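PDB 5L10: N-acylhomoserine lactone dependent regulatory protein from Burkholderia cenocepacia, which probably binds N-acylhomoserine lactone signals through this N-terminal autoinducer-binding domain and, as a LuxR-family transcription factor, regulates genes by binding DNA. Local coordinates for residues W66-P80 with D102-M114. Numbering follows the deposited sequence.
Sequences WEHRYVKFGYVTIDP and DTAFWHDAACFGM
P80 packs flat on the ring of F105: its CD sits over the ring centre, 3.4 Å from the centroid and 9° off the normal, a CH-pi contact. The edge of the same ring meets Y75 and Y70. It points at the face of Y75 in a T-shaped pair (centroids 5.4 Å apart, planes at 67°), while F105 CE1 meets Y70 CE1 at 3.7 Å. With CG anti to the backbone N (chi1 178°), F105 reaches between these partners. A second cluster lies at the other end, where M114, a selenomethionine, folds over the indole of W66. Its CG stands above the five-membered ring and its SE over the six-membered ring, 4.3 Å from the centroid, a Met-aromatic contact. P63 also touches M114.

The charged interaction is a salt bridge between the two helices. R69 NH2 donates to D108 OD1 at 2.7 Å, nearly straight and within the guanidinium plane, on the syn side but tilted well out of the carboxylate plane; a weak bond from NE reaches the same oxygen. F112 CE2 lies over one guanidinium face near NE, its ring steeply tilted to that plane.

Polar links also hold the loop end. Y70 OH donates to D79 OD2 within 66-80, and D79 caps the following helix through weak bonds to the backbone N of I81 and I82. A water donates to both I78 O and D102 OD1.

In this GAF-related autoinducer-binding domain, helix 66-72, ended by a Schellman motif at G74, runs nearly antiparallel to helix 103-111, axes of these segments 10.2 Å apart at closest approach; Y70 also packs on strand 56-60. Apolar contacts run along the interface, and the R69-D108 bridge, one oxygen taking two N-H bonds, probably fixes how the helices sit lengthwise.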
ATOM      1  N   TRP A  66      20.364  -7.171  17.541  1.00 36.29           N
ATOM      2  CA  TRP A  66      19.581  -8.068  16.696  1.00 32.04           C
ATOM      3  C   TRP A  66      20.009  -7.960  15.240  1.00 44.86           C
ATOM      4  O   TRP A  66      20.199  -8.977  14.563  1.00 45.24           O
ATOM      5  CB  TRP A  66      18.091  -7.773  16.827  1.00 38.96           C
ATOM      6  CG  TRP A  66      17.263  -8.605  15.888  1.00 39.75           C
ATOM      7  CD1 TRP A  66      16.938  -9.926  16.029  1.00 40.52           C
ATOM      8  CD2 TRP A  66      16.661  -8.173  14.661  1.00 39.68           C
ATOM      9  NE1 TRP A  66      16.170 -10.340  14.968  1.00 40.59           N
ATOM     10  CE2 TRP A  66      15.984  -9.284  14.116  1.00 43.28           C
ATOM     11  CE3 TRP A  66      16.627  -6.958  13.973  1.00 40.53           C
ATOM     12  CZ2 TRP A  66      15.281  -9.213  12.913  1.00 46.18           C
ATOM     13  CZ3 TRP A  66      15.928  -6.890  12.780  1.00 41.80           C
ATOM     14  CH2 TRP A  66      15.265  -8.010  12.263  1.00 44.38           C
ATOM     15  N   GLU A  67      20.148  -6.731  14.733  1.00 37.76           N
ATOM     16  CA  GLU A  67      20.616  -6.561  13.363  1.00 39.26           C
ATOM     17  C   GLU A  67      22.030  -7.101  13.198  1.00 42.44           C
ATOM     18  O   GLU A  67      22.348  -7.732  12.183  1.00 42.31           O
ATOM     19  CB  GLU A  67      20.557  -5.090  12.954  1.00 38.37           C
ATOM     20  CG  GLU A  67      21.065  -4.846  11.538  1.00 40.95           C
ATOM     21  CD  GLU A  67      21.143  -3.376  11.176  1.00 46.61           C
ATOM     22  OE1 GLU A  67      20.685  -2.532  11.977  1.00 46.34           O
ATOM     23  OE2 GLU A  67      21.664  -3.066  10.083  1.00 50.33           O
ATOM     24  N   HIS A  68      22.892  -6.874  14.196  1.00 40.97           N
ATOM     25  CA  HIS A  68      24.260  -7.380  14.129  1.00 42.66           C
ATOM     26  C   HIS A  68      24.283  -8.893  13.961  1.00 47.66           C
ATOM     27  O   HIS A  68      25.080  -9.427  13.181  1.00 54.63           O
ATOM     28  CB  HIS A  68      25.034  -6.970  15.382  1.00 44.65           C
ATOM     29  CG  HIS A  68      26.376  -7.626  15.506  1.00 53.11           C
ATOM     30  ND1 HIS A  68      27.513  -7.117  14.917  1.00 59.58           N
ATOM     31  CD2 HIS A  68      26.761  -8.750  16.155  1.00 55.87           C
ATOM     32  CE1 HIS A  68      28.541  -7.899  15.198  1.00 63.19           C
ATOM     33  NE2 HIS A  68      28.111  -8.898  15.948  1.00 61.48           N
ATOM     34  N   ARG A  69      23.416  -9.604  14.684  1.00 45.25           N
ATOM     35  CA  ARG A  69      23.347 -11.050  14.529  1.00 45.71           C
ATOM     36  C   ARG A  69      22.589 -11.439  13.268  1.00 42.96           C
ATOM     37  O   ARG A  69      22.902 -12.466  12.655  1.00 42.66           O
ATOM     38  CB  ARG A  69      22.716 -11.672  15.773  1.00 46.39           C
ATOM     39  CG  ARG A  69      23.542 -11.424  17.025  1.00 52.05           C
ATOM     40  CD  ARG A  69      22.692 -11.444  18.274  1.00 58.17           C
ATOM     41  NE  ARG A  69      22.290 -12.793  18.648  1.00 62.45           N
ATOM     42  CZ  ARG A  69      22.981 -13.568  19.476  1.00 63.31           C
ATOM     43  NH1 ARG A  69      24.111 -13.126  20.009  1.00 59.73           N
ATOM     44  NH2 ARG A  69      22.544 -14.785  19.772  1.00 67.58           N
ATOM     45  N   TYR A  70      21.613 -10.622  12.861  1.00 45.75           N
ATOM     46  CA  TYR A  70      20.961 -10.816  11.571  1.00 43.96           C
ATOM     47  C   TYR A  70      21.968 -10.770  10.426  1.00 46.63           C
ATOM     48  O   TYR A  70      21.784 -11.445   9.407  1.00 48.92           O
ATOM     49  CB  TYR A  70      19.877  -9.751  11.378  1.00 40.01           C
ATOM     50  CG  TYR A  70      18.991  -9.964  10.169  1.00 39.31           C
ATOM     51  CD1 TYR A  70      17.789 -10.651  10.278  1.00 39.13           C
ATOM     52  CD2 TYR A  70      19.351  -9.468   8.924  1.00 37.47           C
ATOM     53  CE1 TYR A  70      16.979 -10.847   9.176  1.00 41.49           C
ATOM     54  CE2 TYR A  70      18.549  -9.659   7.820  1.00 40.87           C
ATOM     55  CZ  TYR A  70      17.365 -10.348   7.951  1.00 42.78           C
ATOM     56  OH  TYR A  70      16.565 -10.536   6.849  1.00 46.15           O
ATOM     57  N   VAL A  71      23.038  -9.993  10.576  1.00 42.23           N
ATOM     58  CA  VAL A  71      24.036  -9.856   9.522  1.00 41.05           C
ATOM     59  C   VAL A  71      25.088 -10.953   9.603  1.00 46.51           C
ATOM     60  O   VAL A  71      25.359 -11.636   8.612  1.00 56.73           O
ATOM     61  CB  VAL A  71      24.680  -8.453   9.583  1.00 40.49           C
ATOM     62  CG1 VAL A  71      25.901  -8.387   8.682  1.00 35.89           C
ATOM     63  CG2 VAL A  71      23.671  -7.388   9.176  1.00 34.34           C
ATOM     64  N   LYS A  72      25.692 -11.149  10.781  1.00 42.84           N
ATOM     65  CA  LYS A  72      26.791 -12.103  10.900  1.00 44.97           C
ATOM     66  C   LYS A  72      26.334 -13.546  10.724  1.00 49.92           C
ATOM     67  O   LYS A  72      27.149 -14.397  10.350  1.00 59.81           O
ATOM     68  CB  LYS A  72      27.504 -11.936  12.246  1.00 46.58           C
ATOM     69  CG  LYS A  72      26.821 -12.624  13.416  1.00 56.46           C
ATOM     70  CD  LYS A  72      27.573 -12.402  14.723  1.00 61.18           C
ATOM     71  CE  LYS A  72      28.901 -13.137  14.734  1.00 66.35           C
ATOM     72  NZ  LYS A  72      29.578 -13.055  16.061  1.00 71.67           N
ATOM     73  N   PHE A  73      25.060 -13.842  10.972  1.00 38.27           N
ATOM     74  CA  PHE A  73      24.537 -15.185  10.763  1.00 41.29           C
ATOM     75  C   PHE A  73      23.879 -15.359   9.400  1.00 46.19           C
ATOM     76  O   PHE A  73      23.352 -16.441   9.121  1.00 52.94           O
ATOM     77  CB  PHE A  73      23.537 -15.550  11.868  1.00 42.86           C
ATOM     78  CG  PHE A  73      24.157 -15.665  13.234  1.00 47.46           C
ATOM     79  CD1 PHE A  73      25.504 -15.962  13.374  1.00 46.77           C
ATOM     80  CD2 PHE A  73      23.396 -15.470  14.376  1.00 47.51           C
ATOM     81  CE1 PHE A  73      26.081 -16.063  14.628  1.00 48.17           C
ATOM     82  CE2 PHE A  73      23.970 -15.570  15.634  1.00 48.47           C
ATOM     83  CZ  PHE A  73      25.313 -15.869  15.758  1.00 46.78           C
ATOM     84  N   GLY A  74      23.893 -14.330   8.557  1.00 39.59           N
ATOM     85  CA  GLY A  74      23.383 -14.459   7.199  1.00 43.99           C
ATOM     86  C   GLY A  74      21.898 -14.727   7.105  1.00 47.82           C
ATOM     87  O   GLY A  74      21.465 -15.519   6.259  1.00 53.79           O
ATOM     88  N   TYR A  75      21.099 -14.067   7.946  1.00 44.77           N
ATOM     89  CA  TYR A  75      19.672 -14.361   8.003  1.00 45.23           C
ATOM     90  C   TYR A  75      18.908 -13.870   6.781  1.00 45.96           C
ATOM     91  O   TYR A  75      17.778 -14.318   6.558  1.00 49.84           O
ATOM     92  CB  TYR A  75      19.062 -13.756   9.267  1.00 43.04           C
ATOM     93  CG  TYR A  75      19.395 -14.518  10.525  1.00 45.55           C
ATOM     94  CD1 TYR A  75      19.843 -15.832  10.465  1.00 47.26           C
ATOM     95  CD2 TYR A  75      19.261 -13.927  11.773  1.00 44.19           C
ATOM     96  CE1 TYR A  75      20.149 -16.534  11.612  1.00 49.27           C
ATOM     97  CE2 TYR A  75      19.566 -14.622  12.928  1.00 45.25           C
ATOM     98  CZ  TYR A  75      20.009 -15.924  12.841  1.00 48.94           C
ATOM     99  OH  TYR A  75      20.314 -16.620  13.986  1.00 54.68           O
ATOM    100  N   VAL A  76      19.482 -12.960   5.989  1.00 46.70           N
ATOM    101  CA  VAL A  76      18.790 -12.507   4.783  1.00 48.77           C
ATOM    102  C   VAL A  76      18.591 -13.665   3.816  1.00 53.98           C
ATOM    103  O   VAL A  76      17.635 -13.674   3.029  1.00 54.39           O
ATOM    104  CB  VAL A  76      19.554 -11.340   4.124  1.00 43.17           C
ATOM    105  CG1 VAL A  76      20.938 -11.788   3.660  1.00 38.41           C
ATOM    106  CG2 VAL A  76      18.756 -10.771   2.959  1.00 42.41           C
ATOM    107  N   THR A  77      19.469 -14.669   3.870  1.00 57.10           N
ATOM    108  CA  THR A  77      19.356 -15.811   2.970  1.00 56.92           C
ATOM    109  C   THR A  77      18.102 -16.627   3.261  1.00 57.30           C
ATOM    110  O   THR A  77      17.464 -17.151   2.339  1.00 59.40           O
ATOM    111  CB  THR A  77      20.608 -16.680   3.089  1.00 60.48           C
ATOM    112  OG1 THR A  77      21.744 -15.945   2.618  1.00 58.95           O
ATOM    113  CG2 THR A  77      20.467 -17.965   2.281  1.00 69.22           C
ATOM    114  N   ILE A  78      17.717 -16.726   4.532  1.00 57.23           N
ATOM    115  CA  ILE A  78      16.696 -17.678   4.954  1.00 56.53           C
ATOM    116  C   ILE A  78      15.609 -17.004   5.782  1.00 50.57           C
ATOM    117  O   ILE A  78      14.892 -17.674   6.532  1.00 57.73           O
ATOM    118  CB  ILE A  78      17.344 -18.834   5.743  1.00 53.79           C
ATOM    119  CG1 ILE A  78      18.297 -18.296   6.818  1.00 39.93           C
ATOM    120  CG2 ILE A  78      18.094 -19.761   4.803  1.00 53.50           C
ATOM    121  CD1 ILE A  78      17.637 -17.948   8.143  1.00 37.20           C
ATOM    122  N   ASP A  79      15.476 -15.682   5.659  1.00 43.85           N
ATOM    123  CA  ASP A  79      14.513 -14.934   6.463  1.00 44.68           C
ATOM    124  C   ASP A  79      13.098 -15.454   6.228  1.00 45.88           C
ATOM    125  O   ASP A  79      12.537 -15.269   5.140  1.00 50.57           O
ATOM    126  CB  ASP A  79      14.593 -13.439   6.144  1.00 47.02           C
ATOM    127  CG  ASP A  79      13.862 -12.573   7.166  1.00 52.02           C
ATOM    128  OD1 ASP A  79      12.772 -12.962   7.639  1.00 53.31           O
ATOM    129  OD2 ASP A  79      14.383 -11.486   7.492  1.00 54.42           O
ATOM    130  N   PRO A  80      12.485 -16.086   7.232  1.00 40.64           N
ATOM    131  CA  PRO A  80      11.147 -16.665   7.032  1.00 38.25           C
ATOM    132  C   PRO A  80      10.078 -15.625   6.785  1.00 40.14           C
ATOM    133  O   PRO A  80       9.128 -15.888   6.036  1.00 51.68           O
ATOM    134  CB  PRO A  80      10.889 -17.426   8.342  1.00 39.35           C
ATOM    135  CG  PRO A  80      12.203 -17.424   9.084  1.00 42.26           C
ATOM    136  CD  PRO A  80      12.953 -16.231   8.616  1.00 38.88           C
ATOM    137  N   ASP A 102      13.120 -22.861  11.037  1.00 56.15           N
ATOM    138  CA  ASP A 102      14.010 -21.704  11.152  1.00 51.40           C
ATOM    139  C   ASP A 102      14.351 -21.424  12.613  1.00 50.23           C
ATOM    140  O   ASP A 102      14.276 -20.291  13.095  1.00 43.79           O
ATOM    141  CB  ASP A 102      13.395 -20.475  10.483  1.00 51.62           C
ATOM    142  CG  ASP A 102      12.984 -20.737   9.046  1.00 57.55           C
ATOM    143  OD1 ASP A 102      13.878 -20.917   8.189  1.00 59.97           O
ATOM    144  OD2 ASP A 102      11.766 -20.749   8.770  1.00 59.14           O
ATOM    145  N   THR A 103      14.731 -22.490  13.322  1.00 55.02           N
ATOM    146  CA  THR A 103      14.878 -22.415  14.771  1.00 52.41           C
ATOM    147  C   THR A 103      15.888 -21.349  15.177  1.00 52.66           C
ATOM    148  O   THR A 103      15.650 -20.591  16.126  1.00 46.51           O
ATOM    149  CB  THR A 103      15.281 -23.781  15.318  1.00 55.38           C
ATOM    150  OG1 THR A 103      14.377 -24.775  14.819  1.00 55.37           O
ATOM    151  CG2 THR A 103      15.232 -23.784  16.838  1.00 56.27           C
ATOM    152  N   ALA A 104      17.013 -21.261  14.462  1.00 59.33           N
ATOM    153  CA  ALA A 104      18.035 -20.280  14.815  1.00 45.83           C
ATOM    154  C   ALA A 104      17.530 -18.855  14.622  1.00 46.96           C
ATOM    155  O   ALA A 104      17.850 -17.964  15.417  1.00 47.65           O
ATOM    156  CB  ALA A 104      19.296 -20.513  13.987  1.00 47.43           C
ATOM    157  N   PHE A 105      16.739 -18.620  13.574  1.00 43.86           N
ATOM    158  CA  PHE A 105      16.251 -17.273  13.297  1.00 39.16           C
ATOM    159  C   PHE A 105      15.344 -16.779  14.417  1.00 38.61           C
ATOM    160  O   PHE A 105      15.587 -15.726  15.019  1.00 37.87           O
ATOM    161  CB  PHE A 105      15.518 -17.256  11.954  1.00 37.07           C
ATOM    162  CG  PHE A 105      14.937 -15.920  11.590  1.00 38.12           C
ATOM    163  CD1 PHE A 105      15.688 -14.992  10.888  1.00 39.91           C
ATOM    164  CD2 PHE A 105      13.633 -15.598  11.932  1.00 39.52           C
ATOM    165  CE1 PHE A 105      15.152 -13.765  10.540  1.00 35.79           C
ATOM    166  CE2 PHE A 105      13.092 -14.371  11.588  1.00 36.11           C
ATOM    167  CZ  PHE A 105      13.853 -13.456  10.890  1.00 35.69           C
ATOM    168  N   TRP A 106      14.288 -17.538  14.717  1.00 41.43           N
ATOM    169  CA  TRP A 106      13.338 -17.119  15.740  1.00 39.57           C
ATOM    170  C   TRP A 106      13.963 -17.100  17.131  1.00 47.16           C
ATOM    171  O   TRP A 106      13.532 -16.320  17.988  1.00 49.63           O
ATOM    172  CB  TRP A 106      12.113 -18.030  15.708  1.00 37.75           C
ATOM    173  CG  TRP A 106      11.329 -17.931  14.430  1.00 40.07           C
ATOM    174  CD1 TRP A 106      11.122 -18.921  13.512  1.00 41.70           C
ATOM    175  CD2 TRP A 106      10.650 -16.771  13.929  1.00 36.40           C
ATOM    176  NE1 TRP A 106      10.355 -18.449  12.473  1.00 37.71           N
ATOM    177  CE2 TRP A 106      10.051 -17.134  12.705  1.00 36.35           C
ATOM    178  CE3 TRP A 106      10.491 -15.462  14.396  1.00 37.07           C
ATOM    179  CZ2 TRP A 106       9.307 -16.233  11.942  1.00 37.23           C
ATOM    180  CZ3 TRP A 106       9.752 -14.572  13.637  1.00 36.76           C
ATOM    181  CH2 TRP A 106       9.168 -14.961  12.425  1.00 36.80           C
ATOM    182  N   HIS A 107      14.970 -17.947  17.373  1.00 50.94           N
ATOM    183  CA  HIS A 107      15.669 -17.937  18.656  1.00 49.25           C
ATOM    184  C   HIS A 107      16.274 -16.567  18.939  1.00 44.30           C
ATOM    185  O   HIS A 107      16.062 -15.987  20.009  1.00 41.59           O
ATOM    186  CB  HIS A 107      16.749 -19.022  18.662  1.00 58.71           C
ATOM    187  CG  HIS A 107      17.732 -18.906  19.786  1.00 70.65           C
ATOM    188  ND1 HIS A 107      17.489 -19.417  21.044  1.00 79.91           N
ATOM    189  CD2 HIS A 107      18.968 -18.352  19.838  1.00 74.97           C
ATOM    190  CE1 HIS A 107      18.529 -19.176  21.823  1.00 83.69           C
ATOM    191  NE2 HIS A 107      19.440 -18.531  21.116  1.00 81.16           N
ATOM    192  N   ASP A 108      17.020 -16.028  17.973  1.00 45.97           N
ATOM    193  CA  ASP A 108      17.635 -14.718  18.148  1.00 44.41           C
ATOM    194  C   ASP A 108      16.586 -13.610  18.200  1.00 47.68           C
ATOM    195  O   ASP A 108      16.726 -12.652  18.967  1.00 52.00           O
ATOM    196  CB  ASP A 108      18.639 -14.466  17.024  1.00 40.58           C
ATOM    197  CG  ASP A 108      19.885 -15.315  17.160  1.00 50.42           C
ATOM    198  OD1 ASP A 108      20.406 -15.428  18.290  1.00 57.98           O
ATOM    199  OD2 ASP A 108      20.347 -15.872  16.141  1.00 53.77           O
ATOM    200  N   ALA A 109      15.530 -13.726  17.391  1.00 44.54           N
ATOM    201  CA  ALA A 109      14.461 -12.732  17.415  1.00 42.70           C
ATOM    202  C   ALA A 109      13.809 -12.658  18.792  1.00 43.62           C
ATOM    203  O   ALA A 109      13.670 -11.573  19.369  1.00 41.91           O
ATOM    204  CB  ALA A 109      13.423 -13.059  16.341  1.00 38.56           C
ATOM    205  N   ALA A 110      13.411 -13.810  19.338  1.00 44.57           N
ATOM    206  CA  ALA A 110      12.786 -13.834  20.656  1.00 43.20           C
ATOM    207  C   ALA A 110      13.719 -13.306  21.739  1.00 45.72           C
ATOM    208  O   ALA A 110      13.260 -12.695  22.711  1.00 45.08           O
ATOM    209  CB  ALA A 110      12.334 -15.256  20.991  1.00 42.12           C
ATOM    210  N   CYS A 111      15.029 -13.519  21.588  1.00 45.43           N
ATOM    211  CA  CYS A 111      15.973 -13.084  22.611  1.00 42.74           C
ATOM    212  C   CYS A 111      16.127 -11.570  22.670  1.00 42.26           C
ATOM    213  O   CYS A 111      16.656 -11.056  23.661  1.00 41.90           O
ATOM    214  CB  CYS A 111      17.342 -13.725  22.376  1.00 45.71           C
ATOM    215  SG  CYS A 111      17.442 -15.487  22.776  1.00 59.46           S
ATOM    216  N   PHE A 112      15.681 -10.839  21.645  1.00 43.02           N
ATOM    217  CA  PHE A 112      15.916  -9.401  21.586  1.00 44.28           C
ATOM    218  C   PHE A 112      14.625  -8.618  21.391  1.00 48.72           C
ATOM    219  O   PHE A 112      14.648  -7.489  20.898  1.00 59.95           O
ATOM    220  CB  PHE A 112      16.924  -9.064  20.488  1.00 47.22           C
ATOM    221  CG  PHE A 112      18.301  -9.583  20.765  1.00 56.58           C
ATOM    222  CD1 PHE A 112      19.169  -8.874  21.575  1.00 59.08           C
ATOM    223  CD2 PHE A 112      18.721 -10.790  20.236  1.00 59.52           C
ATOM    224  CE1 PHE A 112      20.432  -9.355  21.845  1.00 62.99           C
ATOM    225  CE2 PHE A 112      19.985 -11.278  20.498  1.00 62.48           C
ATOM    226  CZ  PHE A 112      20.844 -10.559  21.304  1.00 64.59           C
ATOM    227  N   GLY A 113      13.493  -9.195  21.787  1.00 44.36           N
ATOM    228  CA  GLY A 113      12.229  -8.495  21.747  1.00 41.32           C
ATOM    229  C   GLY A 113      11.492  -8.554  20.427  1.00 41.99           C
ATOM    230  O   GLY A 113      10.331  -8.129  20.367  1.00 45.81           O
HETATM  231  N   MSE A 114      12.121  -9.055  19.368  1.00 40.42           N
HETATM  232  CA  MSE A 114      11.436  -9.242  18.094  1.00 36.21           C
HETATM  233  C   MSE A 114      10.479 -10.426  18.188  1.00 35.66           C
HETATM  234  O   MSE A 114      10.717 -11.464  17.574  1.00 46.80           O
HETATM  235  CB  MSE A 114      12.440  -9.476  16.964  1.00 42.73           C
HETATM  236  CG  MSE A 114      13.447  -8.354  16.739  1.00 50.35           C
HETATM  237 SE   MSE A 114      12.690  -6.759  15.898  0.79 53.67          SE
HETATM  238  CE  MSE A 114      12.702  -5.675  17.454  1.00 50.64           C
TER
HETATM  239  O   HOH W   1      13.830 -20.401   5.510  1.00 26.81           O